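Local coordinates for 50S ribosomal protein L16 arginine hydroxylase (Escherichia coli, PDB 4CCL) that hydroxylates an arginine of ribosomal protein uL16, using iron(II), 2-oxoglutarate and oxygen, as a homodimeric oxygenase that regulates growth, at residues M1-T6 with N29-P34; L5-P10 with V22-G27; G42-S47 with G66-Y71; E270-S275 with G308-R313; L279-P284 with S366-F371. All coordinates share one frame; numbering follows the deposited sequence.

Interaction 1: M1-T6 with N29-P34; sequences MEYQLT and NNFIDP
The hydroxyl of Tyr3 donates a hydrogen bond to the backbone carbonyl of Ile32, with OH 2.5 Å from O. This modelled length is very short and no measure of strength. The acceptor lies at the edge of the phenol ring, in its plane. Tyr3 CG is anti to the carbonyl carbon (chi1 -78°), and from there the ring reaches across to residues 29-34. Its far end also rests on Pro34, where OH is 3.4 Å from CD. The neighbouring ring is Phe31. The two rings meet obliquely, with planes at 33° and CE1 of Tyr3 3.8 Å from CE1 of Phe31. The N-terminal segment runs roughly antiparallel to the loop that leads from edge strand 22-24 of the main antiparallel sheet to helix 37-45, at the protein surface. Leu96 also touches Tyr3, and Asp33 turns away to bond Tyr198 and the backbone of Thr137. A phenylalanine in place of Tyr3 would probably leave the Ile32 carbonyl without its hydroxyl partner and the ring less firmly placed against Pro34. Further along, a water bridges the two backbones, 2.7 Å from Gln4 O and 2.8 Å from Asn29 N. Near it the CG2 methyl of Thr6 packs against the Asn29 side chain. At the opposite end of the segment, CE of the selenomethionine Met1 reaches CD1 of Ile32 at 3.7 Å, but Met1 is poorly ordered.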
# COMPACT_ATOMS: atom_id res chain seq x y z
N MSE B 1 30.69 -20.11 21.99
CA MSE B 1 31.97 -20.40 21.37
C MSE B 1 32.39 -19.24 20.46
O MSE B 1 31.77 -18.18 20.47
CB MSE B 1 31.88 -21.71 20.57
CG MSE B 1 33.18 -22.50 20.50
SE MSE B 1 33.09 -24.02 19.28
CE MSE B 1 34.99 -24.22 18.85
N GLU B 2 33.46 -19.45 19.71
CA GLU B 2 33.88 -18.52 18.68
C GLU B 2 34.29 -19.32 17.45
O GLU B 2 35.09 -20.25 17.55
CB GLU B 2 35.05 -17.66 19.17
CG GLU B 2 35.52 -16.61 18.18
N TYR B 3 33.72 -18.98 16.30
CA TYR B 3 34.00 -19.71 15.07
C TYR B 3 34.89 -18.92 14.12
O TYR B 3 34.71 -17.72 13.94
CB TYR B 3 32.70 -20.11 14.38
CG TYR B 3 32.00 -21.29 15.00
CD1 TYR B 3 32.41 -22.59 14.72
CD2 TYR B 3 30.92 -21.12 15.86
CE1 TYR B 3 31.78 -23.68 15.28
CE2 TYR B 3 30.28 -22.21 16.43
CZ TYR B 3 30.71 -23.49 16.14
OH TYR B 3 30.08 -24.58 16.70
N GLN B 4 35.86 -19.60 13.51
CA GLN B 4 36.80 -18.94 12.60
C GLN B 4 36.67 -19.42 11.15
O GLN B 4 36.81 -20.61 10.87
CB GLN B 4 38.24 -19.12 13.10
CG GLN B 4 38.65 -18.14 14.19
CD GLN B 4 38.93 -16.75 13.66
OE1 GLN B 4 39.33 -16.59 12.51
NE2 GLN B 4 38.72 -15.74 14.50
N LEU B 5 36.42 -18.48 10.24
CA LEU B 5 36.26 -18.80 8.82
C LEU B 5 37.58 -18.70 8.07
O LEU B 5 38.31 -17.72 8.21
CB LEU B 5 35.23 -17.85 8.18
CG LEU B 5 33.91 -18.48 7.74
CD1 LEU B 5 33.05 -17.49 6.96
CD2 LEU B 5 34.20 -19.72 6.91
N THR B 6 37.88 -19.72 7.26
CA THR B 6 39.15 -19.77 6.54
C THR B 6 39.04 -19.20 5.13
O THR B 6 40.00 -19.21 4.36
CB THR B 6 39.70 -21.21 6.46
OG1 THR B 6 38.78 -22.04 5.73
CG2 THR B 6 39.88 -21.78 7.86
N ASN B 29 37.85 -25.21 10.12
CA ASN B 29 38.77 -26.28 10.49
C ASN B 29 38.36 -26.90 11.82
O ASN B 29 38.01 -26.18 12.76
CB ASN B 29 40.20 -25.75 10.59
CG ASN B 29 40.72 -25.22 9.28
OD1 ASN B 29 40.28 -25.63 8.21
ND2 ASN B 29 41.67 -24.29 9.35
N ASN B 30 38.45 -28.23 11.90
CA ASN B 30 38.02 -28.98 13.07
C ASN B 30 36.66 -28.51 13.55
O ASN B 30 36.53 -27.99 14.66
CB ASN B 30 39.05 -28.86 14.20
CG ASN B 30 40.44 -29.22 13.75
OD1 ASN B 30 41.35 -28.39 13.75
ND2 ASN B 30 40.63 -30.48 13.37
N PHE B 31 35.65 -28.69 12.71
CA PHE B 31 34.35 -28.11 12.98
C PHE B 31 33.62 -28.85 14.09
O PHE B 31 33.39 -30.05 14.01
CB PHE B 31 33.50 -28.08 11.70
CG PHE B 31 32.13 -27.49 11.90
CD1 PHE B 31 31.96 -26.12 12.02
CD2 PHE B 31 31.01 -28.30 11.95
CE1 PHE B 31 30.70 -25.58 12.20
CE2 PHE B 31 29.76 -27.77 12.13
CZ PHE B 31 29.60 -26.40 12.26
N ILE B 32 33.26 -28.10 15.12
CA ILE B 32 32.52 -28.64 16.25
C ILE B 32 31.12 -28.06 16.22
O ILE B 32 30.93 -26.85 16.32
CB ILE B 32 33.18 -28.28 17.58
CG1 ILE B 32 34.65 -28.72 17.57
CG2 ILE B 32 32.43 -28.93 18.73
CD1 ILE B 32 35.56 -27.82 18.38
N ASP B 33 30.13 -28.94 16.06
CA ASP B 33 28.75 -28.53 15.93
C ASP B 33 28.26 -27.78 17.17
O ASP B 33 28.51 -28.21 18.29
CB ASP B 33 27.85 -29.74 15.66
CG ASP B 33 28.18 -30.41 14.34
OD1 ASP B 33 29.37 -30.71 14.10
OD2 ASP B 33 27.25 -30.63 13.54
N PRO B 34 27.59 -26.64 16.95
CA PRO B 34 27.10 -25.81 18.05
C PRO B 34 25.97 -26.50 18.82
O PRO B 34 25.79 -26.25 20.01
CB PRO B 34 26.56 -24.56 17.34
CG PRO B 34 26.21 -25.03 15.97
CD PRO B 34 27.22 -26.09 15.63
O HOH W 1 38.63 -22.58 10.87

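Interaction 2: L5-P10 with V22-G27; sequences LTLNWP and VVLKRG
A type II beta turn from Leu24 to Gly27 ends the edge strand 22-24 of the main antiparallel sheet, and Thr6 docks on its last two carbonyls. The backbone N-H of Thr6 points at the carbonyl of Gly27. Thr6 N is 2.9 Å from Gly27 O, the angle at the hydrogen is 157°, and the donor lies in the carbonyl plane. The hydroxyl of Thr6 sits between the backbone N and the carbonyl carbon (chi1 63°). This rotation sets it beside the same turn, within reach of both carbonyls, with OG1 2.8 Å from Arg26 O and 2.9 Å from Gly27 O. Leu5 closes the side of Gly27 with a methyl, CD2 lying 3.4 Å from Gly27 O. A second patch is purely apolar. Leu7 and Leu24 meet through their branch ends, with Leu7 CD1 3.7 Å from Leu24 CD2 and Leu7 CD2 3.8 Å from Leu24 CD1. The CD2 methyl of Leu7 also lies over one face of the Trp9 ring, offset toward the rim, at the start of helix 9-15. Strand 22-24 pairs with strand 178-181, and Asp177 holds both Lys25 NZ, by a salt bridge, and the backbone N of Arg26. The turn is thus gripped by polar groups at two places. Gly27 O takes a backbone bond and has a hydroxyl within reach, which probably helps fix the end of the turn, while the leucine pair adds an apolar contact beside these polar bonds.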
# COMPACT_ATOMS: atom_id res chain seq x y z
N LEU B 5 36.42 -18.48 10.24
CA LEU B 5 36.26 -18.80 8.82
C LEU B 5 37.58 -18.70 8.07
O LEU B 5 38.31 -17.72 8.21
CB LEU B 5 35.23 -17.85 8.18
CG LEU B 5 33.91 -18.48 7.74
CD1 LEU B 5 33.05 -17.49 6.96
CD2 LEU B 5 34.20 -19.72 6.91
N THR B 6 37.88 -19.72 7.26
CA THR B 6 39.15 -19.77 6.54
C THR B 6 39.04 -19.20 5.13
O THR B 6 40.00 -19.21 4.36
CB THR B 6 39.70 -21.21 6.46
OG1 THR B 6 38.78 -22.04 5.73
CG2 THR B 6 39.88 -21.78 7.86
N LEU B 7 37.85 -18.69 4.79
CA LEU B 7 37.58 -18.12 3.48
C LEU B 7 38.46 -16.91 3.18
O LEU B 7 38.78 -16.13 4.08
CB LEU B 7 36.10 -17.75 3.38
CG LEU B 7 35.50 -17.19 2.08
CD1 LEU B 7 35.95 -17.99 0.87
CD2 LEU B 7 33.98 -17.17 2.17
N ASN B 8 38.85 -16.75 1.92
CA ASN B 8 39.53 -15.55 1.48
C ASN B 8 38.43 -14.64 0.97
O ASN B 8 37.82 -14.90 -0.06
CB ASN B 8 40.53 -15.89 0.37
CG ASN B 8 41.23 -14.67 -0.20
OD1 ASN B 8 41.11 -13.56 0.31
ND2 ASN B 8 41.97 -14.88 -1.28
N TRP B 9 38.16 -13.58 1.73
CA TRP B 9 37.01 -12.71 1.47
C TRP B 9 37.05 -11.83 0.21
O TRP B 9 36.07 -11.78 -0.52
CB TRP B 9 36.62 -11.91 2.72
CG TRP B 9 35.81 -12.71 3.72
CD1 TRP B 9 36.27 -13.28 4.87
CD2 TRP B 9 34.42 -13.02 3.64
NE1 TRP B 9 35.24 -13.93 5.52
CE2 TRP B 9 34.09 -13.78 4.78
CE3 TRP B 9 33.40 -12.73 2.72
CZ2 TRP B 9 32.80 -14.26 5.03
CZ3 TRP B 9 32.12 -13.20 2.97
CH2 TRP B 9 31.84 -13.95 4.11
N PRO B 10 38.17 -11.11 -0.02
CA PRO B 10 38.20 -10.26 -1.23
C PRO B 10 37.95 -11.07 -2.50
O PRO B 10 37.14 -10.67 -3.35
CB PRO B 10 39.62 -9.72 -1.22
CG PRO B 10 40.00 -9.68 0.21
CD PRO B 10 39.34 -10.88 0.83
N VAL B 22 30.01 -21.92 -5.04
CA VAL B 22 31.27 -22.62 -4.78
C VAL B 22 31.12 -23.61 -3.64
O VAL B 22 30.24 -23.49 -2.80
CB VAL B 22 32.42 -21.66 -4.40
CG1 VAL B 22 33.58 -21.80 -5.38
CG2 VAL B 22 31.94 -20.22 -4.30
N VAL B 23 32.00 -24.61 -3.64
CA VAL B 23 32.19 -25.43 -2.46
C VAL B 23 33.45 -24.93 -1.79
O VAL B 23 34.53 -24.96 -2.38
CB VAL B 23 32.36 -26.92 -2.79
CG1 VAL B 23 32.68 -27.71 -1.53
CG2 VAL B 23 31.11 -27.46 -3.45
N LEU B 24 33.33 -24.45 -0.56
CA LEU B 24 34.49 -24.00 0.17
C LEU B 24 34.86 -25.13 1.11
O LEU B 24 34.15 -25.39 2.09
CB LEU B 24 34.15 -22.73 0.96
CG LEU B 24 33.45 -21.62 0.17
CD1 LEU B 24 32.82 -20.60 1.10
CD2 LEU B 24 34.42 -20.94 -0.80
N LYS B 25 35.97 -25.79 0.82
CA LYS B 25 36.37 -26.97 1.56
C LYS B 25 37.08 -26.55 2.83
O LYS B 25 37.94 -25.67 2.79
CB LYS B 25 37.29 -27.86 0.71
CG LYS B 25 36.67 -28.39 -0.57
CD LYS B 25 36.49 -29.90 -0.54
CE LYS B 25 35.21 -30.30 0.17
NZ LYS B 25 35.17 -31.77 0.42
N ARG B 26 36.71 -27.17 3.94
CA ARG B 26 37.27 -26.84 5.25
C ARG B 26 37.12 -25.35 5.55
O ARG B 26 38.07 -24.71 6.00
CB ARG B 26 38.74 -27.25 5.35
CG ARG B 26 39.02 -28.70 4.98
CD ARG B 26 39.03 -29.61 6.20
NE ARG B 26 40.25 -30.40 6.26
CZ ARG B 26 41.17 -30.30 7.22
NH1 ARG B 26 41.00 -29.44 8.21
NH2 ARG B 26 42.25 -31.06 7.18
N GLY B 27 35.95 -24.81 5.26
CA GLY B 27 35.64 -23.42 5.58
C GLY B 27 35.87 -23.21 7.06
O GLY B 27 36.43 -22.20 7.49

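Interaction 3: G42-S47 with G66-Y71; sequences GLAMES and GPFESY
The backbones come close where the end of helix 37-45 passes the loop after strand 60-65: the CA atoms of Met45 and Pro67 are 4.9 Å apart, and the peptide bond before Pro67 is cis. The Pro67 ring packs on the backbone where the chain leaves the helix. Its CB lies 3.3 Å from Met45 O and 3.5 Å from Glu46 O, and its CG is 3.9 Å from Ser47 CA. Pro67 CA also makes a bent C-H...O contact with Ala44 O, 3.4 Å from CA to O. Helix 37-45 lies against strands at the far end of the main antiparallel sheet, and Ala44 belongs to the side that meets them, touching Leu81, Val83 and Ser51. Phe68 touches Leu81 and Ser51 as well, so helix and loop share one patch of strands. The Phe68 ring carries Gly66 CA over one face, offset toward the rim, and its CD2 comes 4.4 Å from Ala44 CB. The CB and CG of Met45, a selenomethionine, both lie against Phe68 O. Its CG is anti to the carbonyl carbon (chi1 -65°), and this puts CG beside the backbone of Phe68, 3.3 Å from Phe68 O.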
# COMPACT_ATOMS: atom_id res chain seq x y z
N GLY B 42 14.32 -31.40 20.69
CA GLY B 42 13.69 -30.73 21.81
C GLY B 42 13.32 -29.31 21.46
O GLY B 42 12.25 -28.82 21.85
N LEU B 43 14.19 -28.63 20.72
CA LEU B 43 13.93 -27.27 20.28
C LEU B 43 12.76 -27.24 19.30
O LEU B 43 12.01 -26.26 19.24
CB LEU B 43 15.17 -26.66 19.64
CG LEU B 43 15.54 -25.24 20.07
CD1 LEU B 43 14.57 -24.23 19.49
CD2 LEU B 43 15.57 -25.14 21.59
N ALA B 44 12.59 -28.32 18.54
CA ALA B 44 11.51 -28.42 17.58
C ALA B 44 10.20 -28.77 18.26
O ALA B 44 9.12 -28.60 17.69
CB ALA B 44 11.84 -29.45 16.51
N MSE B 45 10.29 -29.28 19.49
CA MSE B 45 9.09 -29.55 20.27
C MSE B 45 8.42 -28.27 20.76
O MSE B 45 7.22 -28.25 21.04
CB MSE B 45 9.41 -30.48 21.44
CG MSE B 45 9.88 -31.86 21.00
SE MSE B 45 10.33 -33.04 22.48
CE MSE B 45 10.86 -34.60 21.44
N GLU B 46 9.20 -27.20 20.86
CA GLU B 46 8.69 -25.92 21.36
C GLU B 46 7.70 -25.28 20.38
O GLU B 46 7.86 -25.39 19.17
CB GLU B 46 9.85 -24.98 21.67
CG GLU B 46 11.04 -25.64 22.38
CD GLU B 46 10.83 -25.84 23.87
OE1 GLU B 46 9.66 -25.91 24.32
OE2 GLU B 46 11.84 -25.92 24.61
N SER B 47 6.69 -24.62 20.93
CA SER B 47 5.58 -24.11 20.12
C SER B 47 5.83 -22.77 19.43
O SER B 47 5.12 -22.40 18.50
CB SER B 47 4.30 -24.03 20.96
OG SER B 47 4.49 -23.21 22.10
N GLY B 66 5.50 -28.47 12.36
CA GLY B 66 5.63 -28.65 13.80
C GLY B 66 4.85 -27.64 14.61
O GLY B 66 4.15 -26.80 14.04
N PRO B 67 4.97 -27.70 15.95
CA PRO B 67 5.84 -28.56 16.75
C PRO B 67 5.41 -30.03 16.81
O PRO B 67 4.41 -30.41 16.21
CB PRO B 67 5.76 -27.94 18.14
CG PRO B 67 4.42 -27.29 18.18
CD PRO B 67 4.18 -26.78 16.79
N PHE B 68 6.17 -30.84 17.55
CA PHE B 68 5.95 -32.28 17.61
C PHE B 68 6.04 -32.82 19.04
O PHE B 68 6.88 -32.37 19.82
CB PHE B 68 6.98 -33.02 16.76
CG PHE B 68 7.16 -32.43 15.39
CD1 PHE B 68 6.25 -32.69 14.38
CD2 PHE B 68 8.25 -31.62 15.11
CE1 PHE B 68 6.42 -32.15 13.12
CE2 PHE B 68 8.43 -31.08 13.85
CZ PHE B 68 7.52 -31.35 12.85
N GLU B 69 5.17 -33.76 19.38
CA GLU B 69 5.28 -34.47 20.66
C GLU B 69 5.98 -35.83 20.56
O GLU B 69 6.18 -36.50 21.58
CB GLU B 69 3.89 -34.64 21.29
N SER B 70 6.37 -36.23 19.35
CA SER B 70 6.79 -37.62 19.14
C SER B 70 7.99 -37.82 18.21
O SER B 70 8.10 -37.17 17.17
CB SER B 70 5.61 -38.44 18.61
OG SER B 70 5.08 -37.85 17.43
N TYR B 71 8.87 -38.73 18.60
CA TYR B 71 9.98 -39.16 17.75
C TYR B 71 9.65 -40.44 16.99
O TYR B 71 10.48 -40.96 16.24
CB TYR B 71 11.25 -39.36 18.58

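Interaction 4: E270-S275 with G308-R313; sequences EFISQS and GLRVLR
The Arg310 chain leaves its backbone with CG anti to the carbonyl carbon (chi1 -61°) and then bends at chi3 (65°), which turns the guanidinium edge toward the carbonyl of Ile272. Two nitrogens grip this one oxygen side-on: Arg310 NE is 2.8 Å and NH2 3.0 Å from Ile272 O. Both donors lie in the carbonyl plane, and the oxygen lies in the guanidinium plane. The aliphatic part of Arg310 runs beside the chain that follows the helix, with CB 3.2 Å from Ser273 O and CD 3.5 Å from Gln274 O. NH1 bonds Ile108 O and NH2 also bonds Trp106 O, so the buried charge is met by three backbone carbonyls. A leucine in its place would probably leave these carbonyls without their donors. Ile272 and Leu312 cross at about a right angle, CG2 of Ile272 lying 3.5 Å from CD1 of Leu312. A water lies between Ser275 OG and Gly308 O, 3.0 Å from the latter. The contact joins the last turn of helix 263-272 to the first strand of the three-stranded antiparallel sheet 311-325, within the winged-helix region of this enzyme.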
# COMPACT_ATOMS: atom_id res chain seq x y z
N GLU B 270 12.77 1.40 9.98
CA GLU B 270 11.83 0.64 10.81
C GLU B 270 11.52 -0.75 10.24
O GLU B 270 11.23 -1.69 10.98
CB GLU B 270 10.54 1.44 11.01
CG GLU B 270 10.72 2.75 11.77
CD GLU B 270 9.42 3.50 11.98
OE1 GLU B 270 8.35 2.91 11.73
OE2 GLU B 270 9.47 4.67 12.41
N PHE B 271 11.58 -0.88 8.92
CA PHE B 271 11.26 -2.13 8.23
C PHE B 271 12.41 -3.12 8.36
O PHE B 271 12.28 -4.16 9.01
CB PHE B 271 10.94 -1.85 6.75
CG PHE B 271 10.82 -3.08 5.88
CD1 PHE B 271 10.33 -4.29 6.37
CD2 PHE B 271 11.17 -3.01 4.54
CE1 PHE B 271 10.22 -5.39 5.55
CE2 PHE B 271 11.06 -4.12 3.71
CZ PHE B 271 10.59 -5.31 4.22
N ILE B 272 13.54 -2.79 7.75
CA ILE B 272 14.67 -3.71 7.60
C ILE B 272 15.25 -4.19 8.94
O ILE B 272 15.94 -5.21 8.99
CB ILE B 272 15.78 -3.09 6.72
CG1 ILE B 272 16.70 -4.17 6.16
CG2 ILE B 272 16.55 -2.02 7.47
CD1 ILE B 272 16.03 -5.10 5.17
N SER B 273 14.97 -3.46 10.02
CA SER B 273 15.45 -3.84 11.34
C SER B 273 14.57 -4.91 12.00
O SER B 273 14.90 -5.43 13.06
CB SER B 273 15.58 -2.62 12.25
OG SER B 273 14.40 -1.83 12.24
N GLN B 274 13.46 -5.24 11.35
CA GLN B 274 12.57 -6.30 11.82
C GLN B 274 13.00 -7.67 11.30
O GLN B 274 13.44 -7.80 10.16
CB GLN B 274 11.13 -6.00 11.42
CG GLN B 274 10.23 -5.60 12.58
CD GLN B 274 9.03 -4.78 12.14
OE1 GLN B 274 7.91 -4.99 12.60
NE2 GLN B 274 9.27 -3.82 11.25
N SER B 275 12.88 -8.69 12.15
CA SER B 275 13.26 -10.05 11.78
C SER B 275 12.12 -10.82 11.12
O SER B 275 10.96 -10.67 11.50
CB SER B 275 13.77 -10.81 13.00
OG SER B 275 14.14 -12.14 12.67
N GLY B 308 19.32 -12.87 17.09
CA GLY B 308 18.48 -12.61 15.93
C GLY B 308 17.94 -11.20 15.86
O GLY B 308 17.35 -10.80 14.86
N LEU B 309 18.14 -10.43 16.93
CA LEU B 309 17.66 -9.05 16.96
C LEU B 309 18.51 -8.19 16.05
O LEU B 309 19.73 -8.17 16.16
CB LEU B 309 17.68 -8.49 18.39
CG LEU B 309 16.99 -7.14 18.56
CD1 LEU B 309 15.62 -7.32 19.21
CD2 LEU B 309 17.84 -6.17 19.36
N ARG B 310 17.85 -7.47 15.15
CA ARG B 310 18.56 -6.67 14.15
C ARG B 310 18.72 -5.22 14.58
O ARG B 310 17.75 -4.54 14.90
CB ARG B 310 17.84 -6.78 12.80
CG ARG B 310 17.79 -8.20 12.27
CD ARG B 310 16.70 -8.41 11.22
NE ARG B 310 16.93 -7.64 10.01
CZ ARG B 310 17.81 -7.97 9.06
NH1 ARG B 310 18.55 -9.06 9.20
NH2 ARG B 310 17.94 -7.21 7.99
N VAL B 311 19.97 -4.75 14.59
CA VAL B 311 20.28 -3.37 14.91
C VAL B 311 21.06 -2.75 13.76
O VAL B 311 22.18 -3.17 13.47
CB VAL B 311 21.09 -3.26 16.21
CG1 VAL B 311 21.21 -1.82 16.64
CG2 VAL B 311 20.45 -4.10 17.30
N LEU B 312 20.47 -1.76 13.10
CA LEU B 312 21.06 -1.23 11.88
C LEU B 312 21.18 0.28 11.90
O LEU B 312 20.29 0.97 12.39
CB LEU B 312 20.23 -1.67 10.67
CG LEU B 312 20.07 -3.18 10.54
CD1 LEU B 312 19.00 -3.54 9.53
CD2 LEU B 312 21.40 -3.83 10.17
N ARG B 313 22.27 0.80 11.36
CA ARG B 313 22.49 2.23 11.33
C ARG B 313 22.27 2.81 9.94
O ARG B 313 22.92 2.41 8.98
CB ARG B 313 23.90 2.57 11.82
CG ARG B 313 24.21 4.06 11.79
CD ARG B 313 25.67 4.34 12.10
NE ARG B 313 25.94 4.35 13.53
CZ ARG B 313 25.69 5.39 14.33
NH1 ARG B 313 25.16 6.50 13.83
NH2 ARG B 313 25.97 5.32 15.62
O HOH W 2 17.00 -12.00 12.17

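Interaction 5: L279-P284 with S366-F371; sequences LDIAPP and SGYWFF
Ile281 meets Tyr368 end-on to the ring edge: its CD1 methyl lies in the plane of the phenol ring, 3.9 Å from Tyr368 CE1. The two side chains run obliquely to each other. Ile281 CG1 is anti to the carbonyl carbon (chi1 -70°), which sends the CD1 end toward the tyrosine and leaves CG2 beside the backbone, 3.8 Å from Ser366 O. One face of the Tyr368 ring is covered from its own segment by Ser366 CB, over the ring centre. The hydroxyl of Tyr368 bonds Asn321 and Glu323, which fixes that end of the ring. Between Ser366 and Tyr368 the chain turns at Gly367, where it leaves helical backbone angles just after helix 354-365. Gly367 has positive phi (100°) and forms a Schellman motif. The loop 279-284 passes here: the CA atoms of Pro283 and Gly367 are 4.3 Å apart, and the lack of a side chain at Gly367 lets the loop come this close. The Pro283 ring lies beside the same carbonyl as Ile281 does, with CG 3.9 Å from Ser366 O. A water joins the backbones, 3.0 Å from Ala282 N and 2.8 Å from Gly367 O. Strand 369-371 pairs with strand 303-305. The side chains meet through carbon atoms, some against the Ser366 carbonyl, and the polar link between the two segments goes through that water. It satisfies an N-H and a carbonyl that do not meet.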
# COMPACT_ATOMS: atom_id res chain seq x y z
N LEU B 279 11.29 -13.55 17.40
CA LEU B 279 12.34 -13.44 18.41
C LEU B 279 11.90 -14.11 19.72
O LEU B 279 10.71 -14.30 19.96
CB LEU B 279 12.70 -11.97 18.66
CG LEU B 279 13.50 -11.21 17.60
CD1 LEU B 279 14.70 -12.04 17.12
CD2 LEU B 279 12.64 -10.77 16.42
N ASP B 280 12.87 -14.44 20.57
CA ASP B 280 12.55 -14.98 21.88
C ASP B 280 12.51 -13.77 22.78
O ASP B 280 13.54 -13.23 23.14
CB ASP B 280 13.69 -15.91 22.33
CG ASP B 280 13.46 -16.55 23.70
OD1 ASP B 280 12.77 -15.95 24.55
OD2 ASP B 280 13.98 -17.66 23.93
N ILE B 281 11.31 -13.39 23.21
CA ILE B 281 11.16 -12.11 23.90
C ILE B 281 10.55 -12.28 25.28
O ILE B 281 9.41 -12.73 25.43
CB ILE B 281 10.35 -11.10 23.05
CG1 ILE B 281 11.17 -10.64 21.84
CG2 ILE B 281 9.93 -9.90 23.90
CD1 ILE B 281 10.72 -9.33 21.22
N ALA B 282 11.34 -11.95 26.29
CA ALA B 282 10.91 -12.04 27.68
C ALA B 282 11.35 -10.82 28.46
O ALA B 282 12.41 -10.83 29.09
CB ALA B 282 11.46 -13.30 28.31
N PRO B 283 10.54 -9.75 28.42
CA PRO B 283 10.81 -8.52 29.18
C PRO B 283 11.06 -8.86 30.64
O PRO B 283 10.36 -9.72 31.18
CB PRO B 283 9.51 -7.73 29.04
CG PRO B 283 8.93 -8.21 27.76
CD PRO B 283 9.28 -9.66 27.67
N PRO B 284 12.06 -8.22 31.27
CA PRO B 284 12.43 -8.49 32.66
C PRO B 284 11.19 -8.43 33.53
O PRO B 284 10.44 -7.46 33.41
CB PRO B 284 13.36 -7.33 33.00
CG PRO B 284 13.97 -6.95 31.69
CD PRO B 284 12.91 -7.18 30.66
N SER B 366 12.45 -3.92 27.32
CA SER B 366 11.74 -4.44 26.16
C SER B 366 12.14 -5.88 25.87
O SER B 366 11.43 -6.60 25.16
CB SER B 366 12.01 -3.57 24.93
OG SER B 366 10.85 -2.87 24.52
N GLY B 367 13.28 -6.29 26.41
CA GLY B 367 13.79 -7.64 26.23
C GLY B 367 14.87 -7.73 25.17
O GLY B 367 15.40 -8.80 24.89
N TYR B 368 15.21 -6.58 24.58
CA TYR B 368 16.13 -6.55 23.45
C TYR B 368 17.58 -6.79 23.87
O TYR B 368 18.40 -7.27 23.08
CB TYR B 368 15.99 -5.23 22.68
CG TYR B 368 14.62 -5.01 22.06
CD1 TYR B 368 13.69 -6.04 21.99
CD2 TYR B 368 14.26 -3.78 21.54
CE1 TYR B 368 12.45 -5.85 21.42
CE2 TYR B 368 13.02 -3.57 20.97
CZ TYR B 368 12.11 -4.61 20.92
OH TYR B 368 10.88 -4.41 20.35
N TRP B 369 17.90 -6.45 25.12
CA TRP B 369 19.20 -6.76 25.71
C TRP B 369 19.00 -7.33 27.11
O TRP B 369 18.04 -6.97 27.79
CB TRP B 369 20.07 -5.50 25.78
CG TRP B 369 20.79 -5.17 24.51
CD1 TRP B 369 22.08 -5.51 24.19
CD2 TRP B 369 20.29 -4.42 23.41
NE1 TRP B 369 22.40 -5.02 22.94
CE2 TRP B 369 21.31 -4.34 22.44
CE3 TRP B 369 19.07 -3.79 23.13
CZ2 TRP B 369 21.16 -3.68 21.23
CZ3 TRP B 369 18.91 -3.14 21.92
CH2 TRP B 369 19.95 -3.08 20.99
N PHE B 370 19.88 -8.23 27.53
CA PHE B 370 19.78 -8.80 28.88
C PHE B 370 21.15 -9.01 29.54
O PHE B 370 22.17 -9.06 28.86
CB PHE B 370 18.96 -10.09 28.88
CG PHE B 370 19.60 -11.22 28.10
CD1 PHE B 370 19.39 -11.34 26.74
CD2 PHE B 370 20.38 -12.17 28.74
CE1 PHE B 370 19.96 -12.38 26.02
CE2 PHE B 370 20.95 -13.21 28.03
CZ PHE B 370 20.74 -13.31 26.67
N PHE B 371 21.16 -9.13 30.86
CA PHE B 371 22.40 -9.12 31.64
C PHE B 371 23.12 -10.47 31.76
O PHE B 371 22.48 -11.51 31.90
CB PHE B 371 22.16 -8.53 33.02
CG PHE B 371 22.25 -7.04 33.06
CD1 PHE B 371 23.43 -6.41 32.71
CD2 PHE B 371 21.17 -6.27 33.45
CE1 PHE B 371 23.54 -5.04 32.74
CE2 PHE B 371 21.27 -4.89 33.48
CZ PHE B 371 22.46 -4.28 33.13
O HOH W 3 14.22 -11.06 26.05

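Interaction 1 closes residues 1-34 at the N terminus, and interaction 2 starts from the same stretch, sharing Leu5 and Thr6, and returns earlier, at 22-27. Together they tie the N-terminal segment to the edge strand 22-24 and to the loop that follows it. Interaction 3 comes next in series and closes a loop made mostly of strands 51-57 and 60-65, at the other end of the same sheet. Interactions 4 and 5 lie in the winged-helix region and cross, their segments alternating along the chain. They touch directly: Leu279 packs on Gly308 and Leu309, and Leu309 on Tyr368. Together they join helix 263-272 and its following loop to strands 311-314 and 369-371.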